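Local structure of N-acyl-D-glutamate deacylase (Bordetella bronchiseptica, 3GIP) at residues L7-T12 with H49-S54; W425-V430 with L456-E461; I290-R295 with A341-M346. The protein probably catalyses the hydrolysis of N-acyl-D-glutamate to D-glutamate and a carboxylate, as a zinc-binding member of the amidohydrolase superfamily. One frame throughout, in Å; residues are numbered along the deposited sequence.

Interaction 1 comes first along the chain: it brings strand 50-52 back beside strand 7-12 and closes a loop that holds strands 28-32 and 35-40. Interaction 3 follows in the middle of the sequence, where the loop after strand 287-290 meets strand 339-343. Interaction 2 closes last, near the C terminus, pairing strands 428-431 and 452-457. The three loops run in series; none nests in or crosses another. In space interactions 1 and 2 touch, with Phe9 and Trp51 packed on Leu456, so segments from near both ends of the chain meet there. Interaction 3 lies on the opposite side of the chain's centre, about 46 Å from interaction 1, centre to centre.

Interaction 1: residues L7-T12 with H49-S54; sequences LDFKIT and HAWDAS
Phe9 sits between His49 and Trp51 in an aromatic cluster on one face of a parallel strand pair. CB of His49 lies over the middle of the Phe9 ring, 3.5 Å from its centroid, a CH-pi contact. The two rings themselves are nearly parallel but slid apart, so they barely overlap. The far edge of Phe9 points at the face of Trp51 in a T-shaped stack with planes at 72°, and Phe9 CZ comes 3.5 Å from Trp51 CE2. In Trp51, chi1 of -77° places the indole beside the backbone N, and chi2 of -16° sets its turn. Ile11 lies alongside the indole and points the same way, with Ile11 CD1 4.0 Å from Trp51 CE3. Ile11 CG2 meets Ala53 CB at 3.6 Å.

His49 also has a polar hold. His49 ND1 donates to Asp8 O at 3.0 Å, with the oxygen in the ring plane, which helps to set the ring's rotation. On the other face, Lys10 CG rests on Ala50 CB at 3.6 Å, and the extended chain leads away to the carbonyl of His45. Trp51 N binds Lys10 O at 2.9 Å, and Thr12 N binds Trp51 O.

Toward strand 28-32, Asp8 and Phe9 both face Val31 in a classic beta bulge. The contact itself pairs 7-12 in parallel with 50-52, an outermost strand of a small mixed four-stranded sheet.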
loop_
_atom_site.group_PDB
_atom_site.type_symbol
_atom_site.label_atom_id
_atom_site.label_comp_id
_atom_site.label_asym_id
_atom_site.label_seq_id
_atom_site.Cartn_x
_atom_site.Cartn_y
_atom_site.Cartn_z
ATOM N N LEU A 7 -0.709 25.811 -22.494
ATOM C CA LEU A 7 -0.556 24.704 -21.557
ATOM C C LEU A 7 -1.430 24.969 -20.339
ATOM O O LEU A 7 -1.649 26.121 -19.965
ATOM C CB LEU A 7 0.901 24.584 -21.105
ATOM C CG LEU A 7 1.947 24.106 -22.112
ATOM C CD1 LEU A 7 3.339 24.286 -21.524
ATOM C CD2 LEU A 7 1.694 22.648 -22.460
ATOM N N ASP A 8 -1.928 23.904 -19.722
ATOM C CA ASP A 8 -2.759 24.056 -18.537
ATOM C C ASP A 8 -1.875 24.257 -17.315
ATOM O O ASP A 8 -2.265 24.922 -16.353
ATOM C CB ASP A 8 -3.647 22.827 -18.339
ATOM C CG ASP A 8 -4.722 22.714 -19.399
ATOM O OD1 ASP A 8 -5.385 23.735 -19.676
ATOM O OD2 ASP A 8 -4.912 21.610 -19.950
ATOM N N PHE A 9 -0.674 23.689 -17.369
ATOM C CA PHE A 9 0.271 23.788 -16.268
ATOM C C PHE A 9 1.694 23.617 -16.790
ATOM O O PHE A 9 1.924 22.946 -17.795
ATOM C CB PHE A 9 -0.015 22.681 -15.246
ATOM C CG PHE A 9 -0.035 23.145 -13.814
ATOM C CD1 PHE A 9 -1.211 23.082 -13.073
ATOM C CD2 PHE A 9 1.120 23.620 -13.195
ATOM C CE1 PHE A 9 -1.242 23.482 -11.737
ATOM C CE2 PHE A 9 1.101 24.024 -11.856
ATOM C CZ PHE A 9 -0.084 23.954 -11.128
ATOM N N LYS A 10 2.646 24.250 -16.120
ATOM C CA LYS A 10 4.042 24.098 -16.490
ATOM C C LYS A 10 4.861 24.220 -15.215
ATOM O O LYS A 10 4.566 25.045 -14.352
ATOM C CB LYS A 10 4.479 25.139 -17.531
ATOM C CG LYS A 10 4.668 26.563 -17.039
ATOM C CD LYS A 10 5.258 27.409 -18.163
ATOM C CE LYS A 10 5.532 28.841 -17.734
ATOM N NZ LYS A 10 6.158 29.629 -18.839
ATOM N N ILE A 11 5.861 23.357 -15.089
ATOM C CA ILE A 11 6.740 23.340 -13.928
ATOM C C ILE A 11 8.136 23.587 -14.476
ATOM O O ILE A 11 8.705 22.739 -15.165
ATOM C CB ILE A 11 6.678 21.978 -13.221
ATOM C CG1 ILE A 11 5.228 21.673 -12.837
ATOM C CG2 ILE A 11 7.576 21.989 -11.991
ATOM C CD1 ILE A 11 5.016 20.280 -12.284
ATOM N N THR A 12 8.689 24.752 -14.160
ATOM C CA THR A 12 9.988 25.134 -14.692
ATOM C C THR A 12 11.156 25.291 -13.723
ATOM O O THR A 12 10.976 25.397 -12.509
ATOM C CB THR A 12 9.855 26.453 -15.468
ATOM O OG1 THR A 12 11.139 26.848 -15.966
ATOM C CG2 THR A 12 9.308 27.544 -14.556
ATOM N N HIS A 49 -1.364 27.807 -15.421
ATOM C CA HIS A 49 -0.769 27.730 -14.091
ATOM C C HIS A 49 0.707 27.402 -14.252
ATOM O O HIS A 49 1.093 26.715 -15.197
ATOM C CB HIS A 49 -1.433 26.635 -13.255
ATOM C CG HIS A 49 -2.918 26.771 -13.144
ATOM N ND1 HIS A 49 -3.783 26.299 -14.108
ATOM C CD2 HIS A 49 -3.692 27.336 -12.189
ATOM C CE1 HIS A 49 -5.025 26.567 -13.749
ATOM N NE2 HIS A 49 -4.998 27.195 -12.588
ATOM N N ALA A 50 1.532 27.885 -13.331
ATOM C CA ALA A 50 2.959 27.619 -13.411
ATOM C C ALA A 50 3.623 27.552 -12.045
ATOM O O ALA A 50 3.304 28.332 -11.146
ATOM C CB ALA A 50 3.637 28.682 -14.264
ATOM N N TRP A 51 4.547 26.608 -11.904
ATOM C CA TRP A 51 5.294 26.429 -10.664
ATOM C C TRP A 51 6.784 26.593 -10.932
ATOM O O TRP A 51 7.292 26.146 -11.963
ATOM C CB TRP A 51 5.064 25.035 -10.071
ATOM C CG TRP A 51 3.757 24.837 -9.373
ATOM C CD1 TRP A 51 2.897 25.804 -8.936
ATOM C CD2 TRP A 51 3.189 23.584 -8.971
ATOM N NE1 TRP A 51 1.828 25.229 -8.283
ATOM C CE2 TRP A 51 1.985 23.868 -8.292
ATOM C CE3 TRP A 51 3.586 22.247 -9.119
ATOM C CZ2 TRP A 51 1.170 22.863 -7.759
ATOM C CZ3 TRP A 51 2.775 21.248 -8.590
ATOM C CH2 TRP A 51 1.581 21.564 -7.917
ATOM N N ASP A 52 7.478 27.232 -9.999
ATOM C CA ASP A 52 8.917 27.430 -10.111
ATOM C C ASP A 52 9.581 26.320 -9.306
ATOM O O ASP A 52 9.578 26.350 -8.075
ATOM C CB ASP A 52 9.313 28.800 -9.552
ATOM C CG ASP A 52 10.816 29.017 -9.544
ATOM O OD1 ASP A 52 11.547 28.198 -10.141
ATOM O OD2 ASP A 52 11.270 30.016 -8.942
ATOM N N ALA A 53 10.134 25.335 -10.008
ATOM C CA ALA A 53 10.783 24.203 -9.359
ATOM C C ALA A 53 12.288 24.377 -9.213
ATOM O O ALA A 53 13.013 23.395 -9.059
ATOM C CB ALA A 53 10.482 22.921 -10.131
ATOM N N SER A 54 12.762 25.618 -9.269
ATOM C CA SER A 54 14.190 25.874 -9.119
ATOM C C SER A 54 14.673 25.223 -7.826
ATOM O O SER A 54 14.042 25.372 -6.779
ATOM C CB SER A 54 14.465 27.381 -9.068
ATOM O OG SER A 54 14.179 27.998 -10.312
#

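Interaction 2: residues W425-V430 with L456-E461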
loop_
_atom_site.group_PDB
_atom_site.type_symbol
_atom_site.label_atom_id
_atom_site.label_comp_id
_atom_site.label_asym_id
_atom_site.label_seq_id
_atom_site.Cartn_x
_atom_site.Cartn_y
_atom_site.Cartn_z
ATOM N N TRP A 425 -0.081 10.289 -18.113
ATOM C CA TRP A 425 -0.905 11.103 -17.233
ATOM C C TRP A 425 -0.015 11.995 -16.377
ATOM O O TRP A 425 1.057 11.578 -15.927
ATOM C CB TRP A 425 -1.772 10.217 -16.342
ATOM C CG TRP A 425 -2.892 9.566 -17.079
ATOM C CD1 TRP A 425 -2.976 8.260 -17.464
ATOM C CD2 TRP A 425 -4.092 10.200 -17.534
ATOM N NE1 TRP A 425 -4.159 8.038 -18.132
ATOM C CE2 TRP A 425 -4.862 9.213 -18.189
ATOM C CE3 TRP A 425 -4.591 11.507 -17.453
ATOM C CZ2 TRP A 425 -6.108 9.491 -18.760
ATOM C CZ3 TRP A 425 -5.833 11.785 -18.023
ATOM C CH2 TRP A 425 -6.576 10.778 -18.668
ATOM N N ALA A 426 -0.468 13.221 -16.143
ATOM C CA ALA A 426 0.310 14.176 -15.371
ATOM C C ALA A 426 0.233 14.042 -13.852
ATOM O O ALA A 426 -0.207 14.968 -13.161
ATOM C CB ALA A 426 -0.057 15.601 -15.788
ATOM N N ASP A 427 0.643 12.881 -13.339
ATOM C CA ASP A 427 0.700 12.656 -11.893
ATOM C C ASP A 427 2.131 13.107 -11.611
ATOM O O ASP A 427 3.086 12.469 -12.062
ATOM C CB ASP A 427 0.549 11.170 -11.538
ATOM C CG ASP A 427 -0.850 10.636 -11.794
ATOM O OD1 ASP A 427 -1.813 11.433 -11.787
ATOM O OD2 ASP A 427 -0.989 9.409 -11.979
ATOM N N VAL A 428 2.283 14.203 -10.878
ATOM C CA VAL A 428 3.609 14.756 -10.627
ATOM C C VAL A 428 3.829 15.229 -9.201
ATOM O O VAL A 428 2.915 15.734 -8.555
ATOM C CB VAL A 428 3.861 15.979 -11.553
ATOM C CG1 VAL A 428 5.296 16.457 -11.427
ATOM C CG2 VAL A 428 3.529 15.628 -12.992
ATOM N N VAL A 429 5.052 15.066 -8.713
ATOM C CA VAL A 429 5.397 15.548 -7.385
ATOM C C VAL A 429 6.678 16.354 -7.516
ATOM O O VAL A 429 7.617 15.943 -8.201
ATOM C CB VAL A 429 5.611 14.404 -6.357
ATOM C CG1 VAL A 429 6.737 13.486 -6.799
ATOM C CG2 VAL A 429 5.919 15.003 -4.987
ATOM N N VAL A 430 6.696 17.520 -6.880
ATOM C CA VAL A 430 7.859 18.394 -6.893
ATOM C C VAL A 430 8.362 18.438 -5.457
ATOM O O VAL A 430 7.598 18.750 -4.542
ATOM C CB VAL A 430 7.481 19.824 -7.340
ATOM C CG1 VAL A 430 8.712 20.721 -7.322
ATOM C CG2 VAL A 430 6.868 19.784 -8.731
ATOM N N LEU A 456 0.537 17.086 -8.399
ATOM C CA LEU A 456 -0.497 17.132 -9.420
ATOM C C LEU A 456 -1.012 15.717 -9.624
ATOM O O LEU A 456 -0.238 14.757 -9.636
ATOM C CB LEU A 456 0.057 17.637 -10.757
ATOM C CG LEU A 456 0.656 19.038 -10.863
ATOM C CD1 LEU A 456 1.132 19.262 -12.298
ATOM C CD2 LEU A 456 -0.380 20.082 -10.476
ATOM N N VAL A 457 -2.325 15.591 -9.756
ATOM C CA VAL A 457 -2.959 14.310 -10.019
ATOM C C VAL A 457 -3.690 14.561 -11.330
ATOM O O VAL A 457 -4.579 15.409 -11.396
ATOM C CB VAL A 457 -3.970 13.927 -8.918
ATOM C CG1 VAL A 457 -4.798 12.729 -9.362
ATOM C CG2 VAL A 457 -3.225 13.590 -7.630
ATOM N N ASN A 458 -3.285 13.851 -12.376
ATOM C CA ASN A 458 -3.895 14.022 -13.690
ATOM C C ASN A 458 -3.899 15.496 -14.098
ATOM O O ASN A 458 -4.882 16.011 -14.640
ATOM C CB ASN A 458 -5.311 13.448 -13.682
ATOM C CG ASN A 458 -5.322 11.955 -13.412
ATOM O OD1 ASN A 458 -6.089 11.465 -12.585
ATOM N ND2 ASN A 458 -4.467 11.224 -14.117
ATOM N N GLY A 459 -2.784 16.165 -13.820
ATOM C CA GLY A 459 -2.629 17.564 -14.177
ATOM C C GLY A 459 -3.248 18.601 -13.256
ATOM O O GLY A 459 -3.036 19.800 -13.448
ATOM N N ALA A 460 -4.010 18.159 -12.262
ATOM C CA ALA A 460 -4.650 19.091 -11.338
ATOM C C ALA A 460 -3.953 19.116 -9.982
ATOM O O ALA A 460 -3.594 18.074 -9.438
ATOM C CB ALA A 460 -6.115 18.719 -11.161
ATOM N N GLU A 461 -3.770 20.311 -9.433
ATOM C CA GLU A 461 -3.122 20.444 -8.135
ATOM C C GLU A 461 -3.969 19.881 -6.999
ATOM O O GLU A 461 -5.163 20.171 -6.901
ATOM C CB GLU A 461 -2.822 21.914 -7.827
ATOM C CG GLU A 461 -2.217 22.123 -6.436
ATOM C CD GLU A 461 -2.054 23.585 -6.056
ATOM O OE1 GLU A 461 -2.267 24.462 -6.922
ATOM O OE2 GLU A 461 -1.704 23.856 -4.887
#
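Asp427 reaches across to the turn at Asn458 and holds it by the backbone. Asp427 OD1 accepts from Asn458 N at 2.9 Å, met nearly along the C-O axis. With CG anti to the carbonyl carbon (chi1 -70°), the carboxylate comes back to the other segment although CB points away from it. The second oxygen, OD2, makes a salt bridge with Arg417, so the two oxygens join the turn to that arginine.

The tight part is the strand pairing. Val428 and Leu456 form an antiparallel hydrogen-bonded pair. Leu456 N gives a nearly straight bond to Val428 O at 2.7 Å, in the carbonyl plane. The return bond, Val428 N to Leu456 O, is 2.9 Å and tilted from the carbonyl plane of Leu456. On one face of the pair, Val428 CB is 4.2 Å from Leu456 CB. Between the pair and the turn, Asp427 CA is 3.2 Å from Leu456 O in a CA-H...O contact.

A type I' turn runs from Val457 to Ala460, and Gly459 takes a positive phi in it. Gly459 N binds Ala426 O at 2.9 Å, from above the carbonyl plane. Ala426 CB lies 3.6 Å from Gly459 CA. The looser side is the far end of the turn, where partly exposed Ala460 and Glu461 make no contact with 425-430. Trp425, also partly exposed, flanks Asn458 and makes cation-pi contacts with Arg35 and Arg417.

Strand 428-431 runs antiparallel to both 57-64 and 452-457. Val428 and Leu456 pack on Ile11 of strand 7-12, while Asp427 and Val457 touch strand 87-92.

Interaction 3: residues I290-R295 with A341-M346. With FMT (formic acid), chain E.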
loop_
_atom_site.group_PDB
_atom_site.type_symbol
_atom_site.label_atom_id
_atom_site.label_comp_id
_atom_site.label_asym_id
_atom_site.label_seq_id
_atom_site.Cartn_x
_atom_site.Cartn_y
_atom_site.Cartn_z
ATOM N N ILE A 290 -4.212 -5.590 13.991
ATOM C CA ILE A 290 -5.099 -5.877 15.105
ATOM C C ILE A 290 -4.318 -6.405 16.305
ATOM O O ILE A 290 -3.235 -6.978 16.154
ATOM C CB ILE A 290 -6.163 -6.912 14.700
ATOM C CG1 ILE A 290 -5.488 -8.197 14.214
ATOM C CG2 ILE A 290 -7.035 -6.331 13.600
ATOM C CD1 ILE A 290 -6.460 -9.322 13.874
ATOM N N LEU A 291 -4.859 -6.188 17.497
ATOM C CA LEU A 291 -4.216 -6.668 18.710
ATOM C C LEU A 291 -4.409 -8.176 18.773
ATOM O O LEU A 291 -5.533 -8.677 18.668
ATOM C CB LEU A 291 -4.826 -6.009 19.951
ATOM C CG LEU A 291 -4.252 -6.475 21.293
ATOM C CD1 LEU A 291 -2.761 -6.181 21.353
ATOM C CD2 LEU A 291 -4.971 -5.762 22.425
ATOM N N ILE A 292 -3.305 -8.895 18.939
ATOM C CA ILE A 292 -3.322 -10.352 18.998
ATOM C C ILE A 292 -2.850 -10.805 20.378
ATOM O O ILE A 292 -1.666 -10.730 20.697
ATOM C CB ILE A 292 -2.405 -10.925 17.899
ATOM C CG1 ILE A 292 -2.902 -10.447 16.531
ATOM C CG2 ILE A 292 -2.383 -12.443 17.967
ATOM C CD1 ILE A 292 -1.915 -10.649 15.402
ATOM N N PRO A 293 -3.782 -11.274 21.222
ATOM C CA PRO A 293 -3.444 -11.728 22.574
ATOM C C PRO A 293 -2.330 -12.768 22.647
ATOM O O PRO A 293 -1.579 -12.811 23.622
ATOM C CB PRO A 293 -4.773 -12.262 23.098
ATOM C CG PRO A 293 -5.770 -11.379 22.419
ATOM C CD PRO A 293 -5.237 -11.337 21.001
ATOM N N GLU A 294 -2.220 -13.600 21.616
ATOM C CA GLU A 294 -1.198 -14.638 21.593
ATOM C C GLU A 294 0.221 -14.076 21.548
ATOM O O GLU A 294 1.189 -14.814 21.736
ATOM C CB GLU A 294 -1.419 -15.576 20.402
ATOM C CG GLU A 294 -2.755 -16.311 20.425
ATOM C CD GLU A 294 -3.845 -15.583 19.654
ATOM O OE1 GLU A 294 -4.135 -14.414 19.973
ATOM O OE2 GLU A 294 -4.414 -16.189 18.720
ATOM N N ARG A 295 0.343 -12.774 21.302
ATOM C CA ARG A 295 1.652 -12.120 21.239
ATOM C C ARG A 295 1.983 -11.403 22.546
ATOM O O ARG A 295 3.088 -10.884 22.715
ATOM C CB ARG A 295 1.684 -11.099 20.097
ATOM C CG ARG A 295 1.556 -11.694 18.705
ATOM C CD ARG A 295 1.607 -10.597 17.657
ATOM N NE ARG A 295 1.502 -11.112 16.295
ATOM C CZ ARG A 295 1.588 -10.353 15.208
ATOM N NH1 ARG A 295 1.781 -9.046 15.325
ATOM N NH2 ARG A 295 1.481 -10.897 14.001
ATOM N N ALA A 341 -2.638 -2.544 17.538
ATOM C CA ALA A 341 -1.378 -2.267 18.214
ATOM C C ALA A 341 -0.203 -2.171 17.260
ATOM O O ALA A 341 -0.299 -2.541 16.088
ATOM C CB ALA A 341 -1.096 -3.356 19.245
ATOM N N ILE A 342 0.905 -1.656 17.784
ATOM C CA ILE A 342 2.147 -1.549 17.041
ATOM C C ILE A 342 3.064 -2.572 17.694
ATOM O O ILE A 342 3.115 -2.685 18.925
ATOM C CB ILE A 342 2.777 -0.142 17.156
ATOM C CG1 ILE A 342 1.922 0.869 16.387
ATOM C CG2 ILE A 342 4.211 -0.161 16.613
ATOM C CD1 ILE A 342 2.330 2.308 16.587
ATOM N N TYR A 343 3.767 -3.327 16.859
ATOM C CA TYR A 343 4.676 -4.368 17.312
ATOM C C TYR A 343 6.093 -4.006 16.884
ATOM O O TYR A 343 6.429 -4.079 15.706
ATOM C CB TYR A 343 4.272 -5.706 16.685
ATOM C CG TYR A 343 2.850 -6.108 16.998
ATOM C CD1 TYR A 343 2.536 -6.769 18.185
ATOM C CD2 TYR A 343 1.813 -5.811 16.112
ATOM C CE1 TYR A 343 1.224 -7.129 18.482
ATOM C CE2 TYR A 343 0.494 -6.166 16.403
ATOM C CZ TYR A 343 0.210 -6.825 17.583
ATOM O OH TYR A 343 -1.089 -7.194 17.863
ATOM N N PHE A 344 6.912 -3.603 17.849
ATOM C CA PHE A 344 8.297 -3.223 17.583
ATOM C C PHE A 344 9.109 -4.508 17.581
ATOM O O PHE A 344 9.698 -4.883 18.593
ATOM C CB PHE A 344 8.759 -2.264 18.683
ATOM C CG PHE A 344 7.975 -0.984 18.718
ATOM C CD1 PHE A 344 8.200 0.006 17.762
ATOM C CD2 PHE A 344 6.977 -0.784 19.670
ATOM C CE1 PHE A 344 7.447 1.174 17.752
ATOM C CE2 PHE A 344 6.216 0.384 19.667
ATOM C CZ PHE A 344 6.451 1.365 18.707
ATOM N N ALA A 345 9.152 -5.176 16.430
ATOM C CA ALA A 345 9.825 -6.466 16.352
ATOM C C ALA A 345 10.788 -6.729 15.206
ATOM O O ALA A 345 11.212 -7.868 15.023
ATOM C CB ALA A 345 8.768 -7.571 16.378
ATOM N N MET A 346 11.141 -5.705 14.436
ATOM C CA MET A 346 12.055 -5.918 13.321
ATOM C C MET A 346 13.394 -5.210 13.496
ATOM O O MET A 346 13.549 -4.351 14.362
ATOM C CB MET A 346 11.409 -5.466 12.006
ATOM C CG MET A 346 10.168 -6.263 11.595
ATOM S SD MET A 346 8.602 -5.510 12.102
ATOM C CE MET A 346 8.382 -4.296 10.800
HETATM C C FMT E . 2.115 -7.962 11.944
HETATM O O1 FMT E . 2.313 -7.582 13.071
HETATM O O2 FMT E . 1.485 -9.125 11.739
#
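The hydroxyl oxygen of Tyr343 is held by two backbone groups, at the end of strand 287-290 and in the loop after it. Tyr343 OH donates to Ile290 O at 2.8 Å and accepts from Ile292 N at 3.0 Å. Together the two bonds fix the far end of a buried ring that reaches across from its strand. Tyr343 CB points to the loop, and chi1 of -57°, with CG anti to the carbonyl carbon, continues the ring that way.

Arg295 puts NH1 over one face of that ring, 3.3 Å from Tyr343 CD2, and Arg295 CZ is 7° off the ring normal. This is a cation-pi contact made by the edge of the guanidinium, whose plane stands 74° from the ring. Ile292 CD1 lies over one face of the guanidinium. Arg295 binds a formate in two-pronged fashion: Arg295 NH1 to formate O1 at 2.7 Å and NH2 to O2 at 2.9 Å, both nearly straight. The formate, probably from the crystallisation liquor, is also held by the Ser287 hydroxyl. The Arg295 side chain is about 9 Å from the zinc ion, consistent with an anion site near the metal centre.

Leu291 CD1 packs on Ala341 CB at 3.9 Å, and Leu291 also touches helix 329-336 and strand 303-307. Strand 339-343 is the middle of a three-stranded antiparallel sheet, between 287-290 and 303-307.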